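PDB 3KD4: putative protease from Parabacteroides distasonis ATCC 8503, which is of unknown function but may be an exported protease. Local coordinates for residues K73-A78 / V102-E107; Y63-D68 / T111-Y116. All blocks are in the same frame, centred on the assembly; numbering follows the deposited sequence.

Contact 1: K73-A78 / V102-E107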
loop_
_atom_site.group_PDB
_atom_site.type_symbol
_atom_site.label_atom_id
_atom_site.label_comp_id
_atom_site.label_asym_id
_atom_site.label_seq_id
_atom_site.Cartn_x
_atom_site.Cartn_y
_atom_site.Cartn_z
ATOM N N LYS A 73 15.653 -7.357 32.931
ATOM C CA LYS A 73 14.313 -7.852 32.679
ATOM C C LYS A 73 13.354 -6.662 32.546
ATOM O O LYS A 73 13.397 -5.767 33.324
ATOM C CB LYS A 73 13.888 -8.771 33.845
ATOM C CG LYS A 73 12.475 -9.363 33.751
ATOM C CD LYS A 73 12.201 -10.275 34.958
ATOM C CE LYS A 73 10.945 -11.099 34.864
ATOM N NZ LYS A 73 10.907 -12.208 35.965
ATOM N N THR A 74 12.476 -6.677 31.565
ATOM C CA THR A 74 11.521 -5.625 31.385
ATOM C C THR A 74 10.568 -5.567 32.580
ATOM O O THR A 74 9.913 -6.578 32.888
ATOM C CB THR A 74 10.728 -5.825 30.077
ATOM O OG1 THR A 74 11.653 -6.094 29.020
ATOM C CG2 THR A 74 9.890 -4.570 29.707
ATOM N N PRO A 75 10.505 -4.409 33.282
ATOM C CA PRO A 75 9.627 -4.330 34.448
ATOM C C PRO A 75 8.188 -4.204 34.003
ATOM O O PRO A 75 7.925 -3.836 32.847
ATOM C CB PRO A 75 10.095 -3.048 35.164
ATOM C CG PRO A 75 10.532 -2.142 34.051
ATOM C CD PRO A 75 11.178 -3.123 33.010
ATOM N N ASP A 76 7.268 -4.558 34.898
ATOM C CA ASP A 76 5.832 -4.493 34.601
ATOM C C ASP A 76 5.388 -3.131 34.083
ATOM O O ASP A 76 4.598 -3.049 33.154
ATOM C CB ASP A 76 5.033 -4.837 35.846
ATOM C CG ASP A 76 5.090 -6.346 36.195
ATOM O OD1 ASP A 76 5.609 -7.181 35.408
ATOM O OD2 ASP A 76 4.599 -6.693 37.279
ATOM N N ASN A 77 5.913 -2.061 34.663
ATOM C CA ASN A 77 5.488 -0.719 34.263
ATOM C C ASN A 77 6.031 -0.265 32.896
ATOM O O ASN A 77 5.703 0.803 32.445
ATOM C CB ASN A 77 5.798 0.297 35.367
ATOM C CG ASN A 77 7.269 0.422 35.648
ATOM O OD1 ASN A 77 8.115 0.026 34.836
ATOM N ND2 ASN A 77 7.601 1.002 36.816
ATOM N N ALA A 78 6.823 -1.113 32.231
ATOM C CA ALA A 78 7.287 -0.857 30.870
ATOM C C ALA A 78 6.373 -1.540 29.828
ATOM O O ALA A 78 6.641 -1.460 28.639
ATOM C CB ALA A 78 8.741 -1.294 30.726
ATOM N N VAL A 102 8.293 -1.270 26.283
ATOM C CA VAL A 102 9.402 -0.300 26.291
ATOM C C VAL A 102 10.650 -1.037 26.744
ATOM O O VAL A 102 10.717 -1.540 27.863
ATOM C CB VAL A 102 9.127 0.902 27.217
ATOM C CG1 VAL A 102 10.393 1.824 27.319
ATOM C CG2 VAL A 102 7.895 1.696 26.724
ATOM N N HIS A 103 11.615 -1.155 25.849
ATOM C CA HIS A 103 12.810 -1.919 26.145
ATOM C C HIS A 103 13.715 -1.130 27.054
ATOM O O HIS A 103 14.107 0.006 26.727
ATOM C CB HIS A 103 13.500 -2.279 24.850
ATOM C CG HIS A 103 12.649 -3.139 23.987
ATOM N ND1 HIS A 103 12.085 -4.292 24.463
ATOM C CD2 HIS A 103 12.193 -2.983 22.720
ATOM C CE1 HIS A 103 11.360 -4.845 23.511
ATOM N NE2 HIS A 103 11.391 -4.058 22.451
ATOM N N THR A 104 14.037 -1.704 28.203
ATOM C CA THR A 104 14.816 -1.004 29.194
ATOM C C THR A 104 16.207 -1.609 29.226
ATOM O O THR A 104 16.477 -2.670 28.640
ATOM C CB THR A 104 14.176 -1.070 30.610
ATOM O OG1 THR A 104 14.225 -2.420 31.069
ATOM C CG2 THR A 104 12.712 -0.564 30.612
ATOM N N GLY A 105 17.102 -0.891 29.883
ATOM C CA GLY A 105 18.493 -1.280 29.986
ATOM C C GLY A 105 19.289 -1.204 28.701
ATOM O O GLY A 105 20.353 -1.824 28.600
ATOM N N LEU A 106 18.772 -0.491 27.701
ATOM C CA LEU A 106 19.498 -0.361 26.449
ATOM C C LEU A 106 20.824 0.404 26.670
ATOM O O LEU A 106 20.883 1.360 27.435
ATOM C CB LEU A 106 18.656 0.314 25.368
ATOM C CG LEU A 106 17.472 -0.519 24.853
ATOM C CD1 LEU A 106 16.740 0.263 23.759
ATOM C CD2 LEU A 106 17.931 -1.856 24.335
ATOM N N GLU A 107 21.869 -0.086 26.013
ATOM C CA GLU A 107 23.201 0.533 25.973
ATOM C C GLU A 107 23.766 0.143 24.637
ATOM O O GLU A 107 23.354 -0.862 24.068
ATOM C CB GLU A 107 24.131 -0.119 26.978
ATOM C CG GLU A 107 23.790 0.107 28.347
ATOM C CD GLU A 107 24.827 -0.457 29.273
ATOM O OE1 GLU A 107 25.543 -1.421 28.862
ATOM O OE2 GLU A 107 24.842 0.039 30.407
HETATM O O HOH W 1 13.883 -4.501 29.273
#
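A single direct hydrogen bond joins A78 to V102: the N-H of V102 donates to A78 O at 2.9 Å, in the carbonyl plane and nearly straight, with 172° at the hydrogen. A78 N in turn bonds back to P75 O, closing the short 3-10 turn of 76-78 that ends at A78.

The second polar link is indirect. Water 1 accepts from T104 N at 3.0 Å and is hydrogen-bonded to T74 OG1, a hydroxyl that also bonds to S62 OG on strand 55-65. Both segments belong to loops of the DUF3857 region: one follows the edge strand 71-73 of the mixed eight-stranded sheet, the other runs from strand 97-102 toward strand 111-120.

The rest is van der Waals packing. Chi1 of 67° sets T104 OG1 between its backbone N and carbonyl carbon and leaves CG2 anti to the carbonyl carbon. T104 and P75 meet tip to tip, P75 CD touching T104 OG1 at 3.7 Å and T104 CG2 at 3.8 Å. That methyl is also 4.0 Å from A78 CB. Replacing T104 with a glycine would probably open a gap beside P75 CD and A78 CB. A78 CB and V102 CB form an apolar pair at 4.2 Å, and the T74 CG2 methyl rests on the carbonyl oxygen V102 O.

Contact 2: Y63-D68 / T111-Y116; sequences YTRQKD and TIYLDY. With PO4 (phosphate ion), chain C.
Y63 and Y113 face each other as a hydrogen-bonded pair in the mixed sheet of the DUF3857 region, where strand 55-65, itself flanked by the edge strand 71-73, pairs antiparallel with 111-120. The short strand segments approach to 4.7 Å between axes, their directions 148° apart.

Four backbone bonds hold the register. Y63 and Y113 exchange N-H and C=O in both directions, the shorter bond running from Y113 N to Y63 O at 2.8 Å. R65 and T111 do the same, R65 N reaching T111 O at 2.7 Å. Between these pairs, T64 and I112 form the non-hydrogen-bonded pair, their side chains on the buried face; T64 OG1 finds its partner in T104 O. At the strand end, water 2 donates to R65 O and accepts from T111 OG1, which also bonds to T32 OG1.

On the other face the two tyrosines pack closely. Their planes are within 12° of parallel, but the offset leaves little ring-on-ring overlap. Y113 CB fills the place over the Y63 ring instead, a CH-pi contact 3.6 Å from the centroid. This follows from Y63 chi1 of 59°, which sets CG between its own backbone N and carbonyl carbon and swings the ring across toward the neighbouring strand. Its phenol end consequently lies over a face of the Y113 ring. R65 runs alongside Y113, pointing the same way, and its CB is 3.9 Å from Y113 CE1.

O2 of a phosphate ion, probably from the crystallisation liquor, lies at the edge of the Y113 ring, near its plane, where Y113 OH donates to PO4 O2 at 2.6 Å.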
loop_
_atom_site.group_PDB
_atom_site.type_symbol
_atom_site.label_atom_id
_atom_site.label_comp_id
_atom_site.label_asym_id
_atom_site.label_seq_id
_atom_site.Cartn_x
_atom_site.Cartn_y
_atom_site.Cartn_z
ATOM N N TYR A 63 13.525 -9.147 27.944
ATOM C CA TYR A 63 14.706 -8.632 28.622
ATOM C C TYR A 63 15.718 -8.070 27.641
ATOM O O TYR A 63 15.662 -8.331 26.438
ATOM C CB TYR A 63 15.376 -9.707 29.487
ATOM C CG TYR A 63 15.849 -10.952 28.769
ATOM C CD1 TYR A 63 14.998 -12.055 28.576
ATOM C CD2 TYR A 63 17.143 -11.047 28.310
ATOM C CE1 TYR A 63 15.439 -13.190 27.933
ATOM C CE2 TYR A 63 17.585 -12.178 27.694
ATOM C CZ TYR A 63 16.741 -13.241 27.498
ATOM O OH TYR A 63 17.233 -14.350 26.850
ATOM N N THR A 64 16.647 -7.300 28.182
ATOM C CA THR A 64 17.779 -6.788 27.426
ATOM C C THR A 64 19.054 -7.398 27.960
ATOM O O THR A 64 19.269 -7.428 29.190
ATOM C CB THR A 64 17.865 -5.275 27.551
ATOM O OG1 THR A 64 16.635 -4.718 27.070
ATOM C CG2 THR A 64 19.090 -4.723 26.800
ATOM N N ARG A 65 19.878 -7.905 27.052
ATOM C CA ARG A 65 21.191 -8.418 27.417
ATOM C C ARG A 65 22.254 -7.428 27.018
ATOM O O ARG A 65 22.446 -7.152 25.827
ATOM C CB ARG A 65 21.465 -9.760 26.775
ATOM C CG ARG A 65 22.840 -10.340 27.122
ATOM C CD ARG A 65 23.002 -11.742 26.502
ATOM N NE ARG A 65 24.199 -12.440 26.998
ATOM C CZ ARG A 65 25.480 -12.060 26.800
ATOM N NH1 ARG A 65 25.804 -10.956 26.114
ATOM N NH2 ARG A 65 26.478 -12.790 27.319
ATOM N N GLN A 66 22.940 -6.872 28.013
ATOM C CA GLN A 66 24.035 -5.912 27.746
ATOM C C GLN A 66 25.283 -6.661 27.353
ATOM O O GLN A 66 25.394 -7.854 27.615
ATOM C CB GLN A 66 24.279 -5.023 28.966
ATOM C CG GLN A 66 23.006 -4.253 29.342
ATOM C CD GLN A 66 23.151 -3.380 30.558
ATOM O OE1 GLN A 66 24.030 -3.597 31.381
ATOM N NE2 GLN A 66 22.268 -2.384 30.687
ATOM N N LYS A 67 26.229 -5.964 26.742
ATOM C CA LYS A 67 27.417 -6.613 26.173
ATOM C C LYS A 67 28.196 -7.374 27.192
ATOM O O LYS A 67 28.752 -8.418 26.874
ATOM C CB LYS A 67 28.391 -5.617 25.564
ATOM C CG LYS A 67 28.000 -5.079 24.260
ATOM C CD LYS A 67 29.175 -4.332 23.631
ATOM C CE LYS A 67 29.997 -5.250 22.740
ATOM N NZ LYS A 67 31.168 -4.476 22.143
ATOM N N ASP A 68 28.250 -6.875 28.416
ATOM C CA ASP A 68 28.974 -7.580 29.474
ATOM C C ASP A 68 28.228 -8.767 30.078
ATOM O O ASP A 68 28.697 -9.339 31.060
ATOM C CB ASP A 68 29.407 -6.614 30.582
ATOM C CG ASP A 68 28.239 -6.052 31.396
ATOM O OD1 ASP A 68 27.058 -6.423 31.195
ATOM O OD2 ASP A 68 28.511 -5.209 32.260
ATOM N N THR A 111 21.411 -6.238 23.398
ATOM C CA THR A 111 20.511 -7.062 22.605
ATOM C C THR A 111 19.184 -7.243 23.287
ATOM O O THR A 111 19.110 -7.686 24.434
ATOM C CB THR A 111 21.097 -8.444 22.331
ATOM O OG1 THR A 111 22.331 -8.283 21.638
ATOM C CG2 THR A 111 20.126 -9.310 21.492
ATOM N N ILE A 112 18.138 -6.864 22.579
ATOM C CA ILE A 112 16.761 -7.022 23.040
ATOM C C ILE A 112 16.294 -8.423 22.752
ATOM O O ILE A 112 16.381 -8.866 21.606
ATOM C CB ILE A 112 15.803 -6.055 22.270
ATOM C CG1 ILE A 112 16.132 -4.600 22.595
ATOM C CG2 ILE A 112 14.316 -6.389 22.554
ATOM C CD1 ILE A 112 15.552 -3.547 21.531
ATOM N N TYR A 113 15.734 -9.085 23.763
ATOM C CA TYR A 113 15.100 -10.405 23.605
ATOM C C TYR A 113 13.620 -10.273 23.892
ATOM O O TYR A 113 13.221 -9.797 24.962
ATOM C CB TYR A 113 15.680 -11.385 24.619
ATOM C CG TYR A 113 17.022 -11.927 24.280
ATOM C CD1 TYR A 113 18.147 -11.133 24.356
ATOM C CD2 TYR A 113 17.177 -13.269 23.910
ATOM C CE1 TYR A 113 19.402 -11.615 24.049
ATOM C CE2 TYR A 113 18.469 -13.781 23.601
ATOM C CZ TYR A 113 19.564 -12.934 23.688
ATOM O OH TYR A 113 20.839 -13.392 23.387
ATOM N N LEU A 114 12.795 -10.696 22.956
ATOM C CA LEU A 114 11.348 -10.708 23.163
ATOM C C LEU A 114 10.752 -11.946 22.514
ATOM O O LEU A 114 10.934 -12.185 21.317
ATOM C CB LEU A 114 10.700 -9.459 22.534
ATOM C CG LEU A 114 9.185 -9.296 22.650
ATOM C CD1 LEU A 114 8.736 -9.237 24.146
ATOM C CD2 LEU A 114 8.668 -8.047 21.847
ATOM N N ASP A 115 9.936 -12.646 23.273
ATOM C CA ASP A 115 9.320 -13.905 22.862
ATOM C C ASP A 115 7.893 -13.864 23.372
ATOM O O ASP A 115 7.671 -13.729 24.588
ATOM C CB ASP A 115 10.107 -15.052 23.483
ATOM C CG ASP A 115 9.588 -16.436 23.058
ATOM O OD1 ASP A 115 8.564 -16.518 22.354
ATOM O OD2 ASP A 115 10.191 -17.445 23.483
ATOM N N TYR A 116 6.925 -13.861 22.454
ATOM C CA TYR A 116 5.517 -13.816 22.834
ATOM C C TYR A 116 4.660 -14.673 21.934
ATOM O O TYR A 116 5.055 -14.987 20.788
ATOM C CB TYR A 116 4.970 -12.380 22.826
ATOM C CG TYR A 116 4.827 -11.771 21.462
ATOM C CD1 TYR A 116 5.864 -11.064 20.884
ATOM C CD2 TYR A 116 3.642 -11.911 20.739
ATOM C CE1 TYR A 116 5.741 -10.500 19.606
ATOM C CE2 TYR A 116 3.501 -11.350 19.473
ATOM C CZ TYR A 116 4.554 -10.658 18.909
ATOM O OH TYR A 116 4.380 -10.112 17.657
HETATM P P PO4 C . 21.304 -16.711 21.758
HETATM O O1 PO4 C . 22.358 -17.781 21.850
HETATM O O2 PO4 C . 21.164 -15.922 23.067
HETATM O O3 PO4 C . 21.699 -15.790 20.615
HETATM O O4 PO4 C . 20.015 -17.365 21.305
HETATM O O HOH W 2 24.436 -7.762 23.358
#

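How the contacts relate
The 73-78/102-107 pair falls within the stretch of chain between the two strands of contact 2, with centres about 10 Å apart. Both contacts are partly buried and peripheral, their centres about 32 to 33 Å from that of the chain. Contact 2 joins neighbouring strands through regular backbone pairing, whereas contact 1 ties two loops together with one direct bond, a water and small side chains. Aromatic packing marks the tyrosine face of contact 2. Its opposite face, carrying T64 and I112, turns toward contact 1: T64 meets T104 there, and H103 CE1 packs against I112 CG2. Q66 NE2 probably bonds to G105 O, fastening the 102-107 loop to the residue just beyond strand 55-65.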